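Local coordinates for protein mRNA export factor GLE1 (Saccharomyces cerevisiae, PDB 6B4E) that is a nucleoporin and mRNA export factor of the nuclear pore complex, whose components can serve as structural parts and as docking partners for transport factors, at residues Q249-L254 against E281-N286; W234-A239 against A273-I278; L207-L212 against V240-A245. All blocks are in the same frame, centred on the assembly; numbering follows the deposited sequence.

Contact 1: Q249-L254 against E281-N286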
loop_
_atom_site.group_PDB
_atom_site.type_symbol
_atom_site.label_atom_id
_atom_site.label_comp_id
_atom_site.label_asym_id
_atom_site.label_seq_id
_atom_site.Cartn_x
_atom_site.Cartn_y
_atom_site.Cartn_z
ATOM N N GLN A 249 21.639 -3.918 -2.403
ATOM C CA GLN A 249 20.896 -4.221 -1.183
ATOM C C GLN A 249 19.457 -4.587 -1.505
ATOM O O GLN A 249 18.906 -5.545 -0.947
ATOM C CB GLN A 249 20.970 -3.037 -0.217
ATOM C CG GLN A 249 22.398 -2.577 0.074
ATOM C CD GLN A 249 23.206 -3.575 0.910
ATOM O OE1 GLN A 249 22.698 -4.619 1.317
ATOM N NE2 GLN A 249 24.469 -3.245 1.169
ATOM N N ALA A 250 18.842 -3.861 -2.435
ATOM C CA ALA A 250 17.566 -4.313 -2.978
ATOM C C ALA A 250 17.680 -5.723 -3.522
ATOM O O ALA A 250 16.801 -6.557 -3.284
ATOM C CB ALA A 250 17.097 -3.380 -4.088
ATOM N N SER A 251 18.761 -6.015 -4.243
ATOM C CA SER A 251 18.904 -7.340 -4.849
ATOM C C SER A 251 18.954 -8.429 -3.793
ATOM O O SER A 251 18.350 -9.489 -3.961
ATOM C CB SER A 251 20.162 -7.405 -5.714
ATOM O OG SER A 251 20.089 -6.509 -6.815
ATOM N N LYS A 252 19.698 -8.206 -2.710
ATOM C CA LYS A 252 19.719 -9.187 -1.628
ATOM C C LYS A 252 18.318 -9.423 -1.078
ATOM O O LYS A 252 17.960 -10.552 -0.726
ATOM C CB LYS A 252 20.646 -8.723 -0.507
ATOM C CG LYS A 252 22.115 -8.715 -0.915
ATOM C CD LYS A 252 22.951 -7.761 -0.075
ATOM C CE LYS A 252 22.899 -8.091 1.395
ATOM N NZ LYS A 252 23.778 -7.165 2.192
ATOM N N LEU A 253 17.509 -8.366 -0.987
ATOM C CA LEU A 253 16.191 -8.525 -0.387
ATOM C C LEU A 253 15.231 -9.198 -1.360
ATOM O O LEU A 253 14.370 -9.983 -0.939
ATOM C CB LEU A 253 15.680 -7.155 0.080
ATOM C CG LEU A 253 14.427 -7.107 0.952
ATOM C CD1 LEU A 253 14.428 -8.186 2.016
ATOM C CD2 LEU A 253 14.321 -5.747 1.588
ATOM N N LEU A 254 15.371 -8.930 -2.664
ATOM C CA LEU A 254 14.557 -9.643 -3.650
ATOM C C LEU A 254 14.897 -11.123 -3.674
ATOM O O LEU A 254 14.003 -11.973 -3.811
ATOM C CB LEU A 254 14.739 -9.050 -5.047
ATOM C CG LEU A 254 14.251 -7.612 -5.264
ATOM C CD1 LEU A 254 14.262 -7.337 -6.772
ATOM C CD2 LEU A 254 12.880 -7.378 -4.699
ATOM N N GLU A 281 12.611 -15.669 -11.153
ATOM C CA GLU A 281 13.268 -16.300 -12.290
ATOM C C GLU A 281 13.352 -15.367 -13.490
ATOM O O GLU A 281 14.347 -15.387 -14.229
ATOM C CB GLU A 281 12.537 -17.585 -12.678
ATOM C CG GLU A 281 12.646 -18.677 -11.646
ATOM C CD GLU A 281 11.724 -19.870 -11.919
ATOM O OE1 GLU A 281 10.979 -19.872 -12.940
ATOM O OE2 GLU A 281 11.770 -20.815 -11.106
ATOM N N ALA A 282 12.313 -14.575 -13.728
ATOM C CA ALA A 282 12.355 -13.634 -14.840
ATOM C C ALA A 282 13.453 -12.601 -14.634
ATOM O O ALA A 282 14.141 -12.215 -15.583
ATOM C CB ALA A 282 10.989 -12.957 -14.984
ATOM N N TRP A 283 13.609 -12.127 -13.397
ATOM C CA TRP A 283 14.665 -11.173 -13.074
ATOM C C TRP A 283 16.028 -11.810 -13.242
ATOM O O TRP A 283 16.951 -11.204 -13.808
ATOM C CB TRP A 283 14.463 -10.684 -11.647
ATOM C CG TRP A 283 15.559 -9.845 -11.073
ATOM C CD1 TRP A 283 16.159 -8.752 -11.639
ATOM C CD2 TRP A 283 16.155 -10.014 -9.795
ATOM N NE1 TRP A 283 17.105 -8.231 -10.779
ATOM C CE2 TRP A 283 17.123 -8.997 -9.641
ATOM C CE3 TRP A 283 15.970 -10.933 -8.755
ATOM C CZ2 TRP A 283 17.901 -8.882 -8.500
ATOM C CZ3 TRP A 283 16.744 -10.816 -7.629
ATOM C CH2 TRP A 283 17.702 -9.800 -7.505
ATOM N N GLN A 284 16.173 -13.043 -12.747
ATOM C CA GLN A 284 17.432 -13.764 -12.909
ATOM C C GLN A 284 17.776 -13.972 -14.368
ATOM O O GLN A 284 18.952 -14.157 -14.703
ATOM C CB GLN A 284 17.345 -15.102 -12.177
ATOM C CG GLN A 284 17.361 -14.934 -10.683
ATOM C CD GLN A 284 17.099 -16.247 -9.960
ATOM O OE1 GLN A 284 16.398 -17.135 -10.473
ATOM N NE2 GLN A 284 17.674 -16.386 -8.780
ATOM N N ASN A 285 16.776 -14.010 -15.246
ATOM C CA ASN A 285 16.986 -14.146 -16.679
ATOM C C ASN A 285 16.962 -12.805 -17.397
ATOM O O ASN A 285 16.751 -12.765 -18.606
ATOM C CB ASN A 285 15.934 -15.093 -17.275
ATOM C CG ASN A 285 16.339 -15.657 -18.620
ATOM O OD1 ASN A 285 17.518 -15.716 -18.952
ATOM N ND2 ASN A 285 15.343 -16.055 -19.431
ATOM N N ASN A 286 17.189 -11.702 -16.687
ATOM C CA ASN A 286 17.260 -10.386 -17.327
ATOM C C ASN A 286 16.019 -10.112 -18.163
ATOM O O ASN A 286 16.079 -9.646 -19.309
ATOM C CB ASN A 286 18.534 -10.258 -18.146
ATOM C CG ASN A 286 19.617 -9.627 -17.358
ATOM O OD1 ASN A 286 19.644 -8.392 -17.191
ATOM N ND2 ASN A 286 20.501 -10.452 -16.807
#
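Helix-helix packing in the C-terminal, all-helical part of GLE1 brings helix 271-284 against helix 225-264, and here the indole of Trp-283, on the last turn of the former, bridges to Ser-251 and Leu-254 on the latter. The nearest CA atoms, those of Leu-254 and Trp-283, are 9.5 Å apart, so the large side chain spans the gap between the backbones. With CG anti to the backbone N (chi1 172°), the indole extends toward the other helix and presents the outer rim of its six-membered ring. Leu-254 covers one face: its CD1 stands 4.2 Å from the ring centroid of Trp-283 and only 4° off the normal, a nearly axial CH-pi contact. Its CB packs at 3.7 Å against CZ3 of Trp-283. At the ring's edge, the backbone O of Ser-251 lies 3.6 Å from CH2 of Trp-283, near the ring plane. The hydroxyl OG of Ser-251 is likewise 3.6 Å from CZ2 of Trp-283, but its hydrogen bond is made with Gly-247 O, on its own helix. Just beyond the tryptophan the helix ends in a Schellman motif, in which Asn-286, at positive phi, donates its N to Trp-283 O at 2.9 Å. Leu-243, about two turns earlier on helix 225-264, also packs on the indole. With no hydrogen bond between the segments, attachment here rests on dispersion and on the CH-pi contact, while the oxygens of Ser-251 meet ring carbons whose C-H groups are weakly positive, a mild electrostatic complement at most.

Contact 2: W234-A239 against A273-I278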
loop_
_atom_site.group_PDB
_atom_site.type_symbol
_atom_site.label_atom_id
_atom_site.label_comp_id
_atom_site.label_asym_id
_atom_site.label_seq_id
_atom_site.Cartn_x
_atom_site.Cartn_y
_atom_site.Cartn_z
ATOM N N TRP A 234 3.284 -6.263 -5.372
ATOM C CA TRP A 234 4.303 -5.245 -5.146
ATOM C C TRP A 234 5.377 -5.303 -6.224
ATOM O O TRP A 234 5.760 -4.275 -6.797
ATOM C CB TRP A 234 4.933 -5.431 -3.763
ATOM C CG TRP A 234 6.090 -4.504 -3.572
ATOM C CD1 TRP A 234 6.051 -3.236 -3.071
ATOM C CD2 TRP A 234 7.453 -4.751 -3.934
ATOM N NE1 TRP A 234 7.303 -2.682 -3.098
ATOM C CE2 TRP A 234 8.181 -3.585 -3.623
ATOM C CE3 TRP A 234 8.127 -5.841 -4.489
ATOM C CZ2 TRP A 234 9.547 -3.485 -3.834
ATOM C CZ3 TRP A 234 9.493 -5.736 -4.704
ATOM C CH2 TRP A 234 10.170 -4.570 -4.393
ATOM N N TRP A 235 5.878 -6.507 -6.505
ATOM C CA TRP A 235 6.963 -6.698 -7.468
ATOM C C TRP A 235 6.595 -6.165 -8.847
ATOM O O TRP A 235 7.357 -5.401 -9.451
ATOM C CB TRP A 235 7.295 -8.184 -7.535
ATOM C CG TRP A 235 8.526 -8.618 -8.300
ATOM C CD1 TRP A 235 8.781 -8.470 -9.633
ATOM C CD2 TRP A 235 9.627 -9.340 -7.758
ATOM N NE1 TRP A 235 9.990 -9.060 -9.954
ATOM C CE2 TRP A 235 10.530 -9.593 -8.808
ATOM C CE3 TRP A 235 9.945 -9.786 -6.471
ATOM C CZ2 TRP A 235 11.716 -10.299 -8.618
ATOM C CZ3 TRP A 235 11.132 -10.473 -6.282
ATOM C CH2 TRP A 235 12.003 -10.723 -7.347
ATOM N N ASP A 236 5.426 -6.560 -9.355
ATOM C CA ASP A 236 4.977 -6.103 -10.665
ATOM C C ASP A 236 4.857 -4.588 -10.720
ATOM O O ASP A 236 5.022 -3.993 -11.792
ATOM C CB ASP A 236 3.626 -6.739 -11.025
ATOM C CG ASP A 236 3.744 -8.181 -11.494
ATOM O OD1 ASP A 236 2.811 -8.955 -11.211
ATOM O OD2 ASP A 236 4.726 -8.529 -12.167
ATOM N N ALA A 237 4.538 -3.950 -9.588
ATOM C CA ALA A 237 4.364 -2.508 -9.513
ATOM C C ALA A 237 5.653 -1.719 -9.282
ATOM O O ALA A 237 5.709 -0.544 -9.666
ATOM C CB ALA A 237 3.404 -2.150 -8.370
ATOM N N ALA A 238 6.681 -2.307 -8.635
ATOM C CA ALA A 238 7.767 -1.481 -8.115
ATOM C C ALA A 238 9.143 -2.133 -8.107
ATOM O O ALA A 238 10.103 -1.449 -7.747
ATOM C CB ALA A 238 7.418 -1.030 -6.689
ATOM N N ALA A 239 9.304 -3.399 -8.508
ATOM C CA ALA A 239 10.623 -4.029 -8.359
ATOM C C ALA A 239 11.700 -3.301 -9.165
ATOM O O ALA A 239 12.831 -3.123 -8.687
ATOM C CB ALA A 239 10.566 -5.502 -8.750
ATOM N N ALA A 273 3.239 -18.005 -3.797
ATOM C CA ALA A 273 4.664 -18.280 -3.713
ATOM C C ALA A 273 5.197 -18.768 -5.051
ATOM O O ALA A 273 6.278 -18.353 -5.482
ATOM C CB ALA A 273 4.940 -19.303 -2.616
ATOM N N ALA A 274 4.443 -19.630 -5.729
ATOM C CA ALA A 274 4.838 -20.083 -7.064
ATOM C C ALA A 274 4.996 -18.907 -8.016
ATOM O O ALA A 274 5.957 -18.858 -8.800
ATOM C CB ALA A 274 3.808 -21.075 -7.603
ATOM N N ARG A 275 4.076 -17.942 -7.953
ATOM C CA ARG A 275 4.175 -16.788 -8.841
ATOM C C ARG A 275 5.359 -15.900 -8.474
ATOM O O ARG A 275 6.031 -15.353 -9.360
ATOM C CB ARG A 275 2.891 -15.968 -8.826
ATOM C CG ARG A 275 2.857 -15.026 -10.028
ATOM C CD ARG A 275 1.522 -14.361 -10.186
ATOM N NE ARG A 275 1.475 -13.102 -9.454
ATOM C CZ ARG A 275 2.004 -11.968 -9.890
ATOM N NH1 ARG A 275 1.903 -10.872 -9.158
ATOM N NH2 ARG A 275 2.643 -11.930 -11.055
ATOM N N LEU A 276 5.627 -15.726 -7.177
ATOM C CA LEU A 276 6.782 -14.924 -6.780
ATOM C C LEU A 276 8.071 -15.568 -7.270
ATOM O O LEU A 276 8.995 -14.877 -7.710
ATOM C CB LEU A 276 6.819 -14.747 -5.262
ATOM C CG LEU A 276 7.818 -13.713 -4.731
ATOM C CD1 LEU A 276 7.516 -12.328 -5.278
ATOM C CD2 LEU A 276 7.815 -13.672 -3.200
ATOM N N ARG A 277 8.149 -16.900 -7.218
ATOM C CA ARG A 277 9.346 -17.561 -7.725
ATOM C C ARG A 277 9.485 -17.354 -9.232
ATOM O O ARG A 277 10.598 -17.203 -9.739
ATOM C CB ARG A 277 9.319 -19.050 -7.377
ATOM C CG ARG A 277 10.463 -19.834 -8.014
ATOM C CD ARG A 277 10.627 -21.216 -7.409
ATOM N NE ARG A 277 11.032 -21.166 -6.009
ATOM C CZ ARG A 277 12.286 -21.028 -5.587
ATOM N NH1 ARG A 277 12.545 -21.000 -4.282
ATOM N NH2 ARG A 277 13.283 -20.914 -6.457
ATOM N N ILE A 278 8.366 -17.344 -9.967
ATOM C CA ILE A 278 8.422 -17.070 -11.407
ATOM C C ILE A 278 8.959 -15.663 -11.669
ATOM O O ILE A 278 9.734 -15.448 -12.619
ATOM C CB ILE A 278 7.026 -17.271 -12.031
ATOM C CG1 ILE A 278 6.661 -18.769 -12.014
ATOM C CG2 ILE A 278 6.958 -16.677 -13.427
ATOM C CD1 ILE A 278 7.553 -19.652 -12.851
#
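Asp-236 OD1 is gripped by both terminal nitrogens of Arg-275, NH1 and NH2, each of which lies 3.0 Å from that single oxygen. The salt bridge is therefore end-on and forked, and differs from the two-oxygen pairing in which each nitrogen has its own acceptor. As expected for two donors sharing one acceptor, the bonds are bent, NH1-H to OD1 of Asp-236 to 143° and the bond from NH2 similarly. Seen from the guanidinium, OD1 lies near its plane; seen from the carboxylate, NH2 arrives on the syn side, whereas NH1 comes from above the plane. The two planes are 31° apart. Arg-275 begins its approach from a solvent-exposed position, its chain bent at chi3 (90°), and this turn presents its NH1/NH2 edge to the aspartate. Beside the ion pair lies an apolar layer, where CD1 of Leu-276 packs 3.7 Å from CE3 of Trp-235, meeting the indole obliquely, the leucine running roughly perpendicular to the tryptophan side chain. One face of that indole is covered from within its own helix by Ala-239 CB. The contact thus joins helix 225-264 to helix 271-284 by a charged pair at its more exposed side and a buried hydrophobic pair inside, with CA atoms of Trp-235 and Leu-276 8.3 Å apart. Trp-235 also packs on Leu-279 and Trp-283 of helix 271-284 and on Met-288 of the C-terminal loop, while the neighbouring Trp-234 turns to Leu-180 and Ala-184 of helix 169-188.

Contact 3: L207-L212 against V240-A245; sequences LSWHIL and VQFLQA
Aromatic packing dominates: the ring of Phe-242, on helix 225-264, meets the indole of Trp-209, on helix 206-216, rim to rim. Neither lies over the other's face; the centroids of the six-membered rings are 5.9 Å apart and the planes are inclined at 34°. The touching atoms are CZ of Phe-242 and CE3 of Trp-209, at 3.5 Å. Phe-242 has CG anti to its own N (chi1 -169°), which carries the ring up against the backbone of helix 206-216, where CE1 comes 3.7 Å from the backbone N of Trp-209. Leu-212 adds an apolar contact to the ring, its CD2 4.0 Å from CE2 of Phe-242, Leu-212 and Phe-242 reaching out to meet each other; CB of Ser-208, 4.3 Å from CD1 of Phe-242, is a looser approach. The segment axes approach to 11.4 Å at a crossing angle of -105°, so one large ring bridges two steeply crossed helices. Polar bonds lead outward: Ser-208 OG pairs with Thr-187 OG1 and Trp-234 NE1, and Trp-209 NE1 bonds to the backbone of another protein chain. The interface between the segments is thus wholly van der Waals in character, and Trp-209 takes part both in this buried packing and in the contact with the other protein chain.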
loop_
_atom_site.group_PDB
_atom_site.type_symbol
_atom_site.label_atom_id
_atom_site.label_comp_id
_atom_site.label_asym_id
_atom_site.label_seq_id
_atom_site.Cartn_x
_atom_site.Cartn_y
_atom_site.Cartn_z
ATOM N N LEU A 207 9.334 3.059 2.388
ATOM C CA LEU A 207 8.204 2.311 2.926
ATOM C C LEU A 207 8.054 0.959 2.248
ATOM O O LEU A 207 7.518 0.025 2.857
ATOM C CB LEU A 207 6.923 3.127 2.786
ATOM C CG LEU A 207 6.946 4.496 3.480
ATOM C CD1 LEU A 207 5.548 5.086 3.474
ATOM C CD2 LEU A 207 7.484 4.403 4.900
ATOM N N SER A 208 8.512 0.837 0.993
ATOM C CA SER A 208 8.591 -0.463 0.343
ATOM C C SER A 208 9.674 -1.325 0.962
ATOM O O SER A 208 9.491 -2.538 1.094
ATOM C CB SER A 208 8.856 -0.320 -1.160
ATOM O OG SER A 208 7.661 -0.079 -1.878
ATOM N N TRP A 209 10.827 -0.736 1.310
ATOM C CA TRP A 209 11.818 -1.504 2.052
ATOM C C TRP A 209 11.204 -2.070 3.332
ATOM O O TRP A 209 11.360 -3.260 3.621
ATOM C CB TRP A 209 13.060 -0.653 2.369
ATOM C CG TRP A 209 14.122 -1.461 3.061
ATOM C CD1 TRP A 209 14.167 -1.776 4.387
ATOM C CD2 TRP A 209 15.290 -2.057 2.473
ATOM N NE1 TRP A 209 15.261 -2.540 4.661
ATOM C CE2 TRP A 209 15.971 -2.737 3.506
ATOM C CE3 TRP A 209 15.812 -2.097 1.184
ATOM C CZ2 TRP A 209 17.144 -3.449 3.291
ATOM C CZ3 TRP A 209 16.990 -2.803 0.970
ATOM C CH2 TRP A 209 17.642 -3.468 2.020
ATOM N N HIS A 210 10.426 -1.256 4.067
ATOM C CA HIS A 210 9.848 -1.726 5.329
ATOM C C HIS A 210 8.976 -2.954 5.114
ATOM O O HIS A 210 9.001 -3.894 5.918
ATOM C CB HIS A 210 8.983 -0.651 5.995
ATOM C CG HIS A 210 9.728 0.563 6.450
ATOM N ND1 HIS A 210 11.058 0.536 6.814
ATOM C CD2 HIS A 210 9.318 1.842 6.615
ATOM C CE1 HIS A 210 11.442 1.754 7.160
ATOM N NE2 HIS A 210 10.401 2.564 7.061
ATOM N N ILE A 211 8.162 -2.943 4.060
ATOM C CA ILE A 211 7.248 -4.055 3.813
ATOM C C ILE A 211 8.019 -5.347 3.626
ATOM O O ILE A 211 7.704 -6.368 4.248
ATOM C CB ILE A 211 6.366 -3.769 2.586
ATOM C CG1 ILE A 211 5.418 -2.613 2.884
ATOM C CG2 ILE A 211 5.566 -5.031 2.196
ATOM C CD1 ILE A 211 4.692 -2.077 1.663
ATOM N N LEU A 212 9.016 -5.330 2.732
ATOM C CA LEU A 212 9.749 -6.549 2.423
ATOM C C LEU A 212 10.543 -7.020 3.632
ATOM O O LEU A 212 10.565 -8.217 3.934
ATOM C CB LEU A 212 10.668 -6.316 1.217
ATOM C CG LEU A 212 10.022 -6.555 -0.165
ATOM C CD1 LEU A 212 8.838 -5.632 -0.412
ATOM C CD2 LEU A 212 11.046 -6.416 -1.287
ATOM N N VAL A 240 11.382 -2.882 -10.388
ATOM C CA VAL A 240 12.363 -2.166 -11.207
ATOM C C VAL A 240 12.898 -0.946 -10.463
ATOM O O VAL A 240 14.108 -0.686 -10.427
ATOM C CB VAL A 240 11.725 -1.767 -12.550
ATOM C CG1 VAL A 240 12.547 -0.678 -13.242
ATOM C CG2 VAL A 240 11.577 -3.010 -13.414
ATOM N N GLN A 241 11.994 -0.167 -9.878
ATOM C CA GLN A 241 12.387 1.068 -9.222
ATOM C C GLN A 241 13.039 0.815 -7.869
ATOM O O GLN A 241 13.864 1.619 -7.420
ATOM C CB GLN A 241 11.171 1.974 -9.062
ATOM C CG GLN A 241 10.609 2.481 -10.364
ATOM C CD GLN A 241 9.768 1.447 -11.096
ATOM O OE1 GLN A 241 9.210 0.518 -10.496
ATOM N NE2 GLN A 241 9.651 1.620 -12.407
ATOM N N PHE A 242 12.666 -0.277 -7.202
ATOM C CA PHE A 242 13.307 -0.660 -5.944
ATOM C C PHE A 242 14.780 -0.964 -6.168
ATOM O O PHE A 242 15.641 -0.532 -5.399
ATOM C CB PHE A 242 12.576 -1.879 -5.378
ATOM C CG PHE A 242 12.945 -2.250 -3.956
ATOM C CD1 PHE A 242 12.604 -1.428 -2.891
ATOM C CD2 PHE A 242 13.558 -3.462 -3.689
ATOM C CE1 PHE A 242 12.912 -1.790 -1.599
ATOM C CE2 PHE A 242 13.875 -3.823 -2.392
ATOM C CZ PHE A 242 13.541 -2.989 -1.347
ATOM N N LEU A 243 15.083 -1.687 -7.245
ATOM C CA LEU A 243 16.472 -1.933 -7.620
ATOM C C LEU A 243 17.212 -0.643 -7.954
ATOM O O LEU A 243 18.404 -0.507 -7.640
ATOM C CB LEU A 243 16.527 -2.898 -8.811
ATOM C CG LEU A 243 16.166 -4.333 -8.470
ATOM C CD1 LEU A 243 15.878 -5.106 -9.741
ATOM C CD2 LEU A 243 17.292 -4.988 -7.730
ATOM N N GLN A 244 16.545 0.295 -8.631
ATOM C CA GLN A 244 17.161 1.592 -8.901
ATOM C C GLN A 244 17.535 2.294 -7.612
ATOM O O GLN A 244 18.602 2.924 -7.515
ATOM C CB GLN A 244 16.212 2.466 -9.722
ATOM C CG GLN A 244 16.010 1.922 -11.121
ATOM C CD GLN A 244 14.896 2.612 -11.901
ATOM O OE1 GLN A 244 14.125 3.415 -11.376
ATOM N NE2 GLN A 244 14.782 2.250 -13.162
ATOM N N ALA A 245 16.669 2.190 -6.610
ATOM C CA ALA A 245 16.856 2.947 -5.380
ATOM C C ALA A 245 17.961 2.346 -4.522
ATOM O O ALA A 245 18.785 3.081 -3.968
ATOM C CB ALA A 245 15.548 2.992 -4.592
#

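How the contacts relate
All three contacts use helix 225-264 and lie on the same side of the chain's centre, their own centres about 10 to 13 Å apart. Contact 3 joins that helix to helix 206-216, and both its segments precede those of contact 1 along the chain; contacts 1 and 2 both join it to helix 271-284, and the segments of contact 2 alternate with those of each of the other two. Direct packing makes them continuous: Leu-254 CD2 is 3.8 Å from Trp-234 CZ3, and Trp-234 CZ2 is 3.6 Å from Phe-242 CG. The long helix thus organises the C-terminal part of this helical domain, next to a surface that contacts another protein chain.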